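Local coordinates for protein choline dehydrogenase and related flavoproteins (Aspergillus oryzae, PDB 3Q9T) that probably oxidises formate as a member of the glucose-methanol-choline oxidoreductase family, using 8-formyl-FAD as its bound flavin cofactor, at residues A[103-108]-A[388-393]; A[303-308]-A[547-552]; A[382-387]-A[425-430]. All blocks are in the same frame, centred on the assembly; numbering follows the deposited sequence.

Overall arrangement
The three contacts form one cluster, with centres 10 to 11 Å apart, and D551 of contact 2 joins them. Its OD2 lies 2.8 Å from H105 N and its OD1 2.7 Å from T108 OG1, two probable hydrogen bonds into contact 1. The same OD1 lies 2.7 Å from R425 NH1 in a salt bridge to contact 3. Contacts 1 and 3 also meet directly, through a probable hydrogen bond of 2.7 Å between P390 O and S385 OG. Contact 2 comes near the cofactor, the side chain of C552 being about 7 Å from 8-formyl-FAD, whereas that of R425 in contact 3 is about 14 Å from it.

Contact 1 (A[103-108]-A[388-393]); sequences PGHKAT and GQPHFE
The imidazole of H105 rests against Q389 in a CH-pi contact that joins the start of helix 106-110 to the loop leading into strand 392-397. Q389 CA stands over one face of the ring, 4.0 Å from its centroid and 15° off the normal, displaced toward the rim. The contact rests on this backbone carbon, since the side chain of Q389 is modelled in two conformers; in one of them Q389 CG also lies over the ring, 3.7 Å from H105 ND1. P390 adds a second apolar touch, its CD lying 4.0 Å from H105 CD2 in an oblique approach to the ring.

The helix start fixes how the imidazole is turned. H105 occupies the N-cap position, and with CG anti to the backbone N (chi1 -166°) the ring folds back so that ND1 accepts from A107 N at 3.1 Å. The N-H points at ND1 with an angle of 149°, although the donor is tilted somewhat from the ring plane. The backbone adds a bond of 3.0 Å from T108 N to H105 O.

In the first turn of the helix, T108 presents OG1 to the side chain of Q389; this hydroxyl is also hydrogen-bonded to D551 OD1, whose other carboxylate oxygen, OD2, accepts from the backbone N of H105.

As a worked case, the contact shows polar bonding and packing divided between an edge nitrogen and a face of one ring. ND1 is used in capping the helix, so a neutral ring would probably carry its proton on NE2, while one face of the imidazole is taken by Q389, chiefly its CA, a contact probably held mainly by dispersion.

Contact 2 (A[303-308]-A[547-552]); sequences NLMDHP and PIIPDC
I549 drives its side chain against M305 and H307. The bond to CB points toward segment 303-308, and there the chain branches. I549 CG2 takes the crowded position between the backbone N and the carbonyl carbon, 3.8 Å from H307 NE2 and, more loosely, 4.3 Å from M305 CG. I549 CG1, anti to the backbone N (chi1 -168°), runs 3.7 Å from H307 NE2. At the tip, I549 CD1 sits over the centre of the H307 ring, 3.4 Å from the centroid and 11° off the normal, a close CH-pi contact; it also touches D306 C, 3.8 Å away.

At the ring edge, H307 NE2 gives P550 O a weak, bent hydrogen bond of 3.0 Å, and H307 CE1 lies 3.4 Å from C552 O, both oxygens near the ring plane. H307 ND1 is hydrogen-bonded to H510 ND1, and the two rings stand at about 90°.

The packing is buried and near the cofactor: the side chain of C552 is about 7 Å from 8-formyl-FAD. Segment 303-308 runs from the weakly bonded end of strand 302-304 to the start of strand 308-316; segment 547-552 belongs to the connection from strand 538-540 to helix 555-572.

Contact 3 (A[382-387]-A[425-430]); sequences DPFSPL and RPISDP
R425 opens the second segment by laying its aliphatic chain beside S385 and its carbonyl beside F384. R425 CG passes 3.1 Å from S385 OG, a hydroxyl whose hydrogen-bond partner is P390 O. R425 O lies at the edge of the phenyl ring, near its plane and 3.5 Å from F384 CD1. Beyond CG the arginine bends at chi2 (-96°) and again at chi3, which turns NE to a water in the plane of the guanidinium. R425 NE gives that water a hydrogen bond of 3.1 Å. The water in turn donates to F384 O at 2.9 Å and to P426 O at 3.0 Å, tying the two loops together where no direct hydrogen bond links them. R425 NH1 makes a salt bridge to D551 OD1 and a hydrogen bond to I549 O.

P426 contributes its carbonyl to this bridge, while its CB points away from segment 382-387. The CB of I427 points toward segment 382-387: I427 CG2 comes within 3.4 Å of P383 O and 4.1 Å of F384 CD1, touching both that carbonyl and the ring, which it approaches obliquely. The turn it packs on is an Asx motif in which S385 N donates to D382 OD1 at 2.8 Å, met from above the carboxylate plane. D382 is also held by R360 and H391.

The first segment belongs to the connection from helix 369-377 to strand 392-397 and the second to that from strand 415-423 to strand 431-434; F384 packs on L455 and A459 of helix 454-473, and P383 on Y371 and K375 of helix 369-377.

Contact 1 (A[103-108]-A[388-393])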
loop_
_atom_site.group_PDB
_atom_site.type_symbol
_atom_site.label_atom_id
_atom_site.label_comp_id
_atom_site.label_asym_id
_atom_site.label_seq_id
_atom_site.Cartn_x
_atom_site.Cartn_y
_atom_site.Cartn_z
ATOM N N PRO A 103 -21.841 8.379 22.544
ATOM C CA PRO A 103 -22.773 8.790 21.489
ATOM C C PRO A 103 -22.228 9.824 20.513
ATOM O O PRO A 103 -22.411 9.650 19.305
ATOM C CB PRO A 103 -23.935 9.408 22.277
ATOM C CG PRO A 103 -23.278 9.962 23.506
ATOM C CD PRO A 103 -22.213 8.936 23.857
ATOM N N GLY A 104 -21.604 10.887 21.022
ATOM C CA GLY A 104 -21.201 11.994 20.181
ATOM C C GLY A 104 -21.817 13.331 20.570
ATOM O O GLY A 104 -22.561 13.437 21.540
ATOM N N HIS A 105 -21.523 14.358 19.784
ATOM C CA HIS A 105 -21.815 15.724 20.173
ATOM C C HIS A 105 -23.172 16.148 19.626
ATOM O O HIS A 105 -23.502 15.862 18.488
ATOM C CB HIS A 105 -20.702 16.646 19.677
ATOM C CG HIS A 105 -20.719 18.010 20.289
ATOM N ND1 HIS A 105 -21.537 19.020 19.833
ATOM C CD2 HIS A 105 -19.997 18.540 21.309
ATOM C CE1 HIS A 105 -21.322 20.114 20.546
ATOM N NE2 HIS A 105 -20.394 19.848 21.448
ATOM N N LYS A 106 -23.961 16.803 20.468
ATOM C CA LYS A 106 -25.295 17.266 20.101
ATOM C C LYS A 106 -25.325 18.108 18.816
ATOM O O LYS A 106 -26.199 17.940 17.977
ATOM C CB LYS A 106 -25.901 18.061 21.273
ATOM C CG LYS A 106 -27.145 18.901 20.926
ATOM C CD LYS A 106 -27.748 19.513 22.207
ATOM C CE LYS A 106 -28.535 20.786 21.923
ATOM N NZ LYS A 106 -29.589 20.620 20.886
ATOM N N ALA A 107 -24.370 19.009 18.658
ATOM C CA ALA A 107 -24.369 19.880 17.496
ATOM C C ALA A 107 -24.259 19.069 16.211
ATOM O O ALA A 107 -24.779 19.460 15.164
ATOM C CB ALA A 107 -23.233 20.870 17.590
ATOM N N THR A 108 -23.579 17.936 16.294
ATOM C CA THR A 108 -23.344 17.126 15.111
ATOM C C THR A 108 -24.612 16.388 14.707
ATOM O O THR A 108 -24.991 16.361 13.530
ATOM C CB THR A 108 -22.181 16.155 15.329
ATOM O OG1 THR A 108 -20.963 16.907 15.432
ATOM C CG2 THR A 108 -22.074 15.179 14.165
ATOM N N GLY A 388 -18.321 23.814 18.105
ATOM C CA GLY A 388 -17.827 23.538 19.440
ATOM C C GLY A 388 -17.492 22.087 19.725
ATOM O O GLY A 388 -17.086 21.754 20.844
ATOM N N GLN A 389 -17.659 21.220 18.728
ATOM C CA GLN A 389 -17.345 19.791 18.836
ATOM C C GLN A 389 -15.863 19.553 19.137
ATOM O O GLN A 389 -15.023 20.424 18.874
ATOM C CB GLN A 389 -17.682 19.069 17.524
ATOM C CG GLN A 389 -19.125 19.152 17.077
ATOM C CD GLN A 389 -19.320 20.114 15.911
ATOM O OE1 GLN A 389 -20.036 19.807 14.953
ATOM N NE2 GLN A 389 -18.688 21.287 15.991
ATOM N N PRO A 390 -15.519 18.359 19.646
ATOM C CA PRO A 390 -14.102 18.040 19.835
ATOM C C PRO A 390 -13.391 18.045 18.489
ATOM O O PRO A 390 -14.047 18.012 17.446
ATOM C CB PRO A 390 -14.131 16.598 20.352
ATOM C CG PRO A 390 -15.511 16.396 20.885
ATOM C CD PRO A 390 -16.403 17.259 20.059
ATOM N N HIS A 391 -12.065 18.095 18.515
ATOM C CA HIS A 391 -11.270 17.801 17.328
ATOM C C HIS A 391 -10.799 16.347 17.320
ATOM O O HIS A 391 -10.659 15.736 16.255
ATOM C CB HIS A 391 -10.072 18.741 17.245
ATOM C CG HIS A 391 -10.440 20.147 16.916
ATOM N ND1 HIS A 391 -9.874 21.233 17.546
ATOM C CD2 HIS A 391 -11.323 20.647 16.019
ATOM C CE1 HIS A 391 -10.380 22.346 17.042
ATOM N NE2 HIS A 391 -11.269 22.018 16.120
ATOM N N PHE A 392 -10.555 15.791 18.505
ATOM C CA PHE A 392 -10.030 14.430 18.599
ATOM C C PHE A 392 -10.723 13.588 19.641
ATOM O O PHE A 392 -11.298 14.109 20.590
ATOM C CB PHE A 392 -8.532 14.436 18.899
ATOM C CG PHE A 392 -7.702 14.956 17.768
ATOM C CD1 PHE A 392 -7.117 14.074 16.866
ATOM C CD2 PHE A 392 -7.534 16.331 17.586
ATOM C CE1 PHE A 392 -6.361 14.561 15.798
ATOM C CE2 PHE A 392 -6.781 16.826 16.529
ATOM C CZ PHE A 392 -6.196 15.942 15.626
ATOM N N GLU A 393 -10.684 12.277 19.421
ATOM C CA GLU A 393 -10.817 11.320 20.511
ATOM C C GLU A 393 -9.427 10.756 20.714
ATOM O O GLU A 393 -8.817 10.225 19.777
ATOM C CB GLU A 393 -11.807 10.190 20.202
ATOM C CG GLU A 393 -11.643 8.995 21.145
ATOM C CD GLU A 393 -12.779 7.967 21.057
ATOM O OE1 GLU A 393 -12.648 6.883 21.674
ATOM O OE2 GLU A 393 -13.807 8.235 20.395
#

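Contact 2 (A[303-308]-A[547-552])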
loop_
_atom_site.group_PDB
_atom_site.type_symbol
_atom_site.label_atom_id
_atom_site.label_comp_id
_atom_site.label_asym_id
_atom_site.label_seq_id
_atom_site.Cartn_x
_atom_site.Cartn_y
_atom_site.Cartn_z
ATOM N N ASN A 303 -20.178 8.597 -0.557
ATOM C CA ASN A 303 -20.214 9.212 0.771
ATOM C C ASN A 303 -19.671 8.332 1.888
ATOM O O ASN A 303 -20.026 8.510 3.048
ATOM C CB ASN A 303 -21.637 9.635 1.132
ATOM C CG ASN A 303 -22.308 10.404 0.015
ATOM O OD1 ASN A 303 -21.778 11.405 -0.464
ATOM N ND2 ASN A 303 -23.464 9.924 -0.426
ATOM N N LEU A 304 -18.815 7.378 1.547
ATOM C CA LEU A 304 -18.137 6.601 2.574
ATOM C C LEU A 304 -17.271 7.551 3.413
ATOM O O LEU A 304 -16.353 8.188 2.887
ATOM C CB LEU A 304 -17.276 5.530 1.924
ATOM C CG LEU A 304 -16.266 4.866 2.840
ATOM C CD1 LEU A 304 -17.024 4.080 3.886
ATOM C CD2 LEU A 304 -15.319 3.989 2.040
ATOM N N MET A 305 -17.572 7.664 4.708
ATOM C CA MET A 305 -16.783 8.523 5.601
ATOM C C MET A 305 -16.343 7.760 6.846
ATOM O O MET A 305 -17.142 7.043 7.466
ATOM C CB MET A 305 -17.562 9.776 6.013
ATOM C CG MET A 305 -16.676 10.888 6.547
ATOM S SD MET A 305 -15.825 11.797 5.223
ATOM C CE MET A 305 -14.753 12.816 6.230
ATOM N N ASP A 306 -15.068 7.909 7.195
ATOM C CA ASP A 306 -14.489 7.188 8.323
ATOM C C ASP A 306 -13.586 8.170 9.075
ATOM O O ASP A 306 -13.334 9.278 8.590
ATOM C CB ASP A 306 -13.702 5.986 7.795
ATOM C CG ASP A 306 -13.270 4.998 8.897
ATOM O OD1 ASP A 306 -13.612 5.184 10.072
ATOM O OD2 ASP A 306 -12.584 4.010 8.567
ATOM N N HIS A 307 -13.106 7.774 10.252
ATOM C CA HIS A 307 -12.145 8.588 10.998
ATOM C C HIS A 307 -10.727 8.090 10.733
ATOM O O HIS A 307 -10.452 6.910 10.947
ATOM C CB HIS A 307 -12.373 8.440 12.497
ATOM C CG HIS A 307 -13.632 9.072 13.005
ATOM N ND1 HIS A 307 -14.419 8.474 13.962
ATOM C CD2 HIS A 307 -14.222 10.257 12.718
ATOM C CE1 HIS A 307 -15.446 9.257 14.238
ATOM N NE2 HIS A 307 -15.347 10.348 13.502
ATOM N N PRO A 308 -9.806 8.981 10.321
ATOM C CA PRO A 308 -8.422 8.507 10.207
ATOM C C PRO A 308 -7.806 8.522 11.600
ATOM O O PRO A 308 -8.214 9.341 12.420
ATOM C CB PRO A 308 -7.765 9.570 9.327
ATOM C CG PRO A 308 -8.504 10.832 9.684
ATOM C CD PRO A 308 -9.906 10.440 10.115
ATOM N N PRO A 547 -25.498 9.877 8.092
ATOM C CA PRO A 547 -25.253 10.972 7.141
ATOM C C PRO A 547 -24.108 11.941 7.525
ATOM O O PRO A 547 -23.590 12.632 6.658
ATOM C CB PRO A 547 -26.591 11.715 7.127
ATOM C CG PRO A 547 -27.114 11.516 8.520
ATOM C CD PRO A 547 -26.637 10.159 8.989
ATOM N N ILE A 548 -23.754 12.003 8.801
ATOM C CA ILE A 548 -22.625 12.806 9.279
ATOM C C ILE A 548 -21.976 12.025 10.418
ATOM O O ILE A 548 -22.624 11.745 11.426
ATOM C CB ILE A 548 -23.076 14.154 9.844
ATOM C CG1 ILE A 548 -23.861 14.948 8.808
ATOM C CG2 ILE A 548 -21.865 14.970 10.306
ATOM C CD1 ILE A 548 -24.321 16.294 9.319
ATOM N N ILE A 549 -20.715 11.647 10.259
ATOM C CA ILE A 549 -20.095 10.715 11.217
ATOM C C ILE A 549 -19.984 11.334 12.620
ATOM O O ILE A 549 -19.560 12.469 12.769
ATOM C CB ILE A 549 -18.702 10.243 10.721
ATOM C CG1 ILE A 549 -18.203 9.055 11.556
ATOM C CG2 ILE A 549 -17.712 11.417 10.730
ATOM C CD1 ILE A 549 -16.795 8.529 11.124
ATOM N N PRO A 550 -20.410 10.594 13.652
ATOM C CA PRO A 550 -20.341 11.110 15.029
ATOM C C PRO A 550 -18.909 11.453 15.462
ATOM O O PRO A 550 -17.952 11.029 14.805
ATOM C CB PRO A 550 -20.902 9.950 15.870
ATOM C CG PRO A 550 -21.816 9.207 14.919
ATOM C CD PRO A 550 -21.196 9.346 13.550
ATOM N N ASP A 551 -18.768 12.183 16.568
ATOM C CA ASP A 551 -17.471 12.756 16.963
ATOM C C ASP A 551 -16.647 11.799 17.845
ATOM O O ASP A 551 -15.954 12.222 18.769
ATOM C CB ASP A 551 -17.698 14.087 17.691
ATOM C CG ASP A 551 -18.855 14.885 17.094
ATOM O OD1 ASP A 551 -18.612 15.837 16.320
ATOM O OD2 ASP A 551 -20.020 14.539 17.372
ATOM N N CYS A 552 -16.716 10.506 17.552
ATOM C CA CYS A 552 -16.213 9.523 18.485
ATOM C C CYS A 552 -16.491 8.156 17.917
ATOM O O CYS A 552 -17.131 8.048 16.870
ATOM C CB CYS A 552 -16.971 9.665 19.793
ATOM S SG CYS A 552 -18.756 9.586 19.538
#

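Contact 3 (A[382-387]-A[425-430])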
loop_
_atom_site.group_PDB
_atom_site.type_symbol
_atom_site.label_atom_id
_atom_site.label_comp_id
_atom_site.label_asym_id
_atom_site.label_seq_id
_atom_site.Cartn_x
_atom_site.Cartn_y
_atom_site.Cartn_z
ATOM N N ASP A 382 -14.016 27.837 12.432
ATOM C CA ASP A 382 -13.172 26.650 12.400
ATOM C C ASP A 382 -13.700 25.644 11.391
ATOM O O ASP A 382 -14.844 25.204 11.498
ATOM C CB ASP A 382 -13.146 26.003 13.792
ATOM C CG ASP A 382 -12.449 24.665 13.801
ATOM O OD1 ASP A 382 -12.918 23.760 14.527
ATOM O OD2 ASP A 382 -11.426 24.513 13.087
ATOM N N PRO A 383 -12.868 25.270 10.403
ATOM C CA PRO A 383 -13.287 24.290 9.389
ATOM C C PRO A 383 -13.705 22.949 9.967
ATOM O O PRO A 383 -14.664 22.371 9.477
ATOM C CB PRO A 383 -12.031 24.120 8.512
ATOM C CG PRO A 383 -11.272 25.413 8.679
ATOM C CD PRO A 383 -11.555 25.872 10.096
ATOM N N PHE A 384 -12.996 22.456 10.979
ATOM C CA PHE A 384 -13.259 21.112 11.497
ATOM C C PHE A 384 -14.526 21.004 12.344
ATOM O O PHE A 384 -15.426 20.193 12.056
ATOM C CB PHE A 384 -12.054 20.591 12.300
ATOM C CG PHE A 384 -10.750 20.693 11.563
ATOM C CD1 PHE A 384 -10.409 19.761 10.593
ATOM C CD2 PHE A 384 -9.865 21.719 11.843
ATOM C CE1 PHE A 384 -9.213 19.860 9.907
ATOM C CE2 PHE A 384 -8.671 21.823 11.162
ATOM C CZ PHE A 384 -8.340 20.891 10.193
ATOM N N SER A 385 -14.586 21.812 13.391
ATOM C CA SER A 385 -15.665 21.721 14.375
ATOM C C SER A 385 -16.231 23.111 14.667
ATOM O O SER A 385 -16.034 23.641 15.759
ATOM C CB SER A 385 -15.129 21.118 15.672
ATOM O OG SER A 385 -14.681 19.790 15.489
ATOM N N PRO A 386 -16.939 23.705 13.691
ATOM C CA PRO A 386 -17.373 25.100 13.834
ATOM C C PRO A 386 -18.467 25.280 14.887
ATOM O O PRO A 386 -18.921 26.397 15.107
ATOM C CB PRO A 386 -17.941 25.429 12.452
ATOM C CG PRO A 386 -18.421 24.102 11.918
ATOM C CD PRO A 386 -17.439 23.083 12.447
ATOM N N LEU A 387 -18.880 24.194 15.523
ATOM C CA LEU A 387 -20.026 24.223 16.431
ATOM C C LEU A 387 -19.612 23.731 17.812
ATOM O O LEU A 387 -20.440 23.251 18.585
ATOM C CB LEU A 387 -21.152 23.338 15.883
ATOM C CG LEU A 387 -22.357 23.923 15.148
ATOM C CD1 LEU A 387 -22.050 25.228 14.435
ATOM C CD2 LEU A 387 -22.919 22.894 14.175
ATOM N N ARG A 425 -13.360 14.872 13.616
ATOM C CA ARG A 425 -14.046 15.819 12.737
ATOM C C ARG A 425 -13.182 16.178 11.524
ATOM O O ARG A 425 -12.747 17.321 11.395
ATOM C CB ARG A 425 -14.375 17.092 13.516
ATOM C CG ARG A 425 -15.475 16.888 14.562
ATOM C CD ARG A 425 -16.824 17.301 14.024
ATOM N NE ARG A 425 -17.160 16.597 12.790
ATOM C CZ ARG A 425 -17.821 15.442 12.728
ATOM N NH1 ARG A 425 -18.227 14.810 13.826
ATOM N NH2 ARG A 425 -18.066 14.903 11.553
ATOM N N PRO A 426 -12.929 15.202 10.630
ATOM C CA PRO A 426 -12.089 15.495 9.466
ATOM C C PRO A 426 -12.904 16.298 8.462
ATOM O O PRO A 426 -14.113 16.330 8.584
ATOM C CB PRO A 426 -11.781 14.103 8.910
ATOM C CG PRO A 426 -12.998 13.305 9.272
ATOM C CD PRO A 426 -13.441 13.817 10.605
ATOM N N ILE A 427 -12.261 16.941 7.502
ATOM C CA ILE A 427 -13.015 17.640 6.471
ATOM C C ILE A 427 -12.688 17.142 5.071
ATOM O O ILE A 427 -13.182 17.700 4.092
ATOM C CB ILE A 427 -12.741 19.137 6.506
ATOM C CG1 ILE A 427 -11.235 19.377 6.355
ATOM C CG2 ILE A 427 -13.335 19.742 7.780
ATOM C CD1 ILE A 427 -10.860 20.802 5.977
ATOM N N SER A 428 -11.847 16.116 4.966
ATOM C CA SER A 428 -11.613 15.489 3.667
ATOM C C SER A 428 -12.928 14.980 3.074
ATOM O O SER A 428 -13.808 14.524 3.809
ATOM C CB SER A 428 -10.615 14.334 3.787
ATOM O OG SER A 428 -9.314 14.827 4.024
ATOM N N ASP A 429 -13.072 15.086 1.752
ATOM C CA ASP A 429 -14.211 14.498 1.056
ATOM C C ASP A 429 -14.291 13.008 1.373
ATOM O O ASP A 429 -13.287 12.400 1.715
ATOM C CB ASP A 429 -14.073 14.679 -0.459
ATOM C CG ASP A 429 -14.392 16.101 -0.916
ATOM O OD1 ASP A 429 -15.034 16.850 -0.155
ATOM O OD2 ASP A 429 -13.993 16.467 -2.037
ATOM N N PRO A 430 -15.488 12.424 1.249
ATOM C CA PRO A 430 -15.716 10.993 1.462
ATOM C C PRO A 430 -15.052 10.140 0.393
ATOM O O PRO A 430 -14.762 10.626 -0.695
ATOM C CB PRO A 430 -17.235 10.855 1.341
ATOM C CG PRO A 430 -17.678 12.051 0.579
ATOM C CD PRO A 430 -16.734 13.149 0.948
HETATM O O HOH W 1 -16.010 17.959 10.293
#